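Local structure of glycoside Hydrolase (Bacteroides uniformis, 5T99) at residues 328-331 with 332-335. The protein probably hydrolyses galactosidic bonds as a family 2 glycoside hydrolase in an agarose-degrading pathway, and binds d-galacto-isofagomine in its pocket. Numbering follows the deposited sequence.
Sequences RADE and RKLQ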
# COMPACT_ATOMS: atom_id res chain seq x y z
N ARG A 328 -6.91 -8.77 1.97
CA ARG A 328 -8.12 -8.24 1.32
C ARG A 328 -8.22 -6.72 1.40
O ARG A 328 -8.57 -6.07 0.41
CB ARG A 328 -9.39 -8.89 1.85
CG ARG A 328 -10.70 -8.34 1.26
CD ARG A 328 -10.76 -8.34 -0.28
NE ARG A 328 -11.83 -7.48 -0.77
CZ ARG A 328 -11.95 -7.02 -2.03
NH1 ARG A 328 -11.06 -7.32 -2.98
NH2 ARG A 328 -12.98 -6.24 -2.33
N ALA A 329 -7.90 -6.15 2.56
CA ALA A 329 -7.88 -4.68 2.70
C ALA A 329 -6.98 -4.03 1.66
O ALA A 329 -7.38 -3.07 1.00
CB ALA A 329 -7.43 -4.28 4.11
N ASP A 330 -5.76 -4.56 1.52
CA ASP A 330 -4.80 -4.06 0.51
C ASP A 330 -5.30 -4.29 -0.92
O ASP A 330 -5.23 -3.39 -1.74
CB ASP A 330 -3.40 -4.69 0.68
CG ASP A 330 -2.57 -4.05 1.79
OD1 ASP A 330 -2.93 -3.00 2.33
OD2 ASP A 330 -1.50 -4.59 2.12
N GLU A 331 -5.81 -5.49 -1.19
CA GLU A 331 -6.33 -5.81 -2.52
C GLU A 331 -7.42 -4.82 -2.94
O GLU A 331 -7.38 -4.27 -4.04
CB GLU A 331 -6.88 -7.24 -2.56
CG GLU A 331 -7.21 -7.72 -3.97
CD GLU A 331 -7.89 -9.08 -3.99
OE1 GLU A 331 -8.77 -9.35 -3.14
OE2 GLU A 331 -7.55 -9.87 -4.89
N ARG A 332 -8.38 -4.60 -2.06
CA ARG A 332 -9.46 -3.63 -2.28
C ARG A 332 -8.92 -2.24 -2.58
O ARG A 332 -9.32 -1.60 -3.58
CB ARG A 332 -10.38 -3.58 -1.07
CG ARG A 332 -11.48 -2.53 -1.13
CD ARG A 332 -12.41 -2.70 0.05
NE ARG A 332 -13.40 -1.64 0.13
CZ ARG A 332 -13.27 -0.50 0.82
NH1 ARG A 332 -12.16 -0.20 1.50
NH2 ARG A 332 -14.29 0.36 0.82
N LYS A 333 -8.01 -1.77 -1.73
CA LYS A 333 -7.35 -0.47 -1.94
C LYS A 333 -6.70 -0.38 -3.32
O LYS A 333 -6.92 0.57 -4.04
CB LYS A 333 -6.32 -0.23 -0.83
CG LYS A 333 -5.67 1.14 -0.88
CD LYS A 333 -5.07 1.54 0.46
CE LYS A 333 -3.93 0.63 0.87
NZ LYS A 333 -3.41 1.02 2.22
N LEU A 334 -5.94 -1.40 -3.71
CA LEU A 334 -5.29 -1.41 -5.02
C LEU A 334 -6.29 -1.51 -6.18
O LEU A 334 -6.11 -0.85 -7.21
CB LEU A 334 -4.24 -2.52 -5.09
CG LEU A 334 -3.05 -2.31 -4.13
CD1 LEU A 334 -2.14 -3.52 -4.14
CD2 LEU A 334 -2.26 -1.07 -4.49
N GLN A 335 -7.35 -2.32 -6.00
CA GLN A 335 -8.41 -2.44 -7.01
C GLN A 335 -9.12 -1.10 -7.27
O GLN A 335 -9.37 -0.73 -8.43
CB GLN A 335 -9.45 -3.45 -6.57
CG GLN A 335 -9.01 -4.89 -6.71
CD GLN A 335 -10.01 -5.87 -6.11
OE1 GLN A 335 -10.81 -5.52 -5.24
NE2 GLN A 335 -9.96 -7.12 -6.58
O HOH W 1 -9.46 -1.19 1.45
O HOH W 2 -1.42 -0.83 2.86
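R328 and R332 sit one turn apart on helix 327-339, which links the parallel strands 305-313 and 344-346 as a beta-alpha-beta crossover of the TIM barrel. The backbone bond from R332 N to R328 O is nearly straight (173°). CG of R328 stands anti to its backbone N and the chain bends at chi2 (53°), which carries the guanidinium toward the next turn until CB of R332 lies over the centre of one face, 3.9 Å above it. NH1 of R328 is shared: it forms a salt bridge with OE1 of E331 at 3.1 Å and donates to OE1 of Q335 at 2.9 Å, coming from above both the carboxylate and the amide plane. NH2 of R328 salt-bridges D719. An alanine at R328 would take away the donor common to E331 and Q335 and is likely to leave the D719 carboxylate without this partner. The carboxylate of E331 and the amide of Q335 stack with their planes 10° apart. R332 crosses R328 at about a right angle to make a cation-pi contact with Y732 and donate from NH2 to C593 O. NH1 of R332 donates to a water (2.9 Å) that donates to A329 O (2.8 Å).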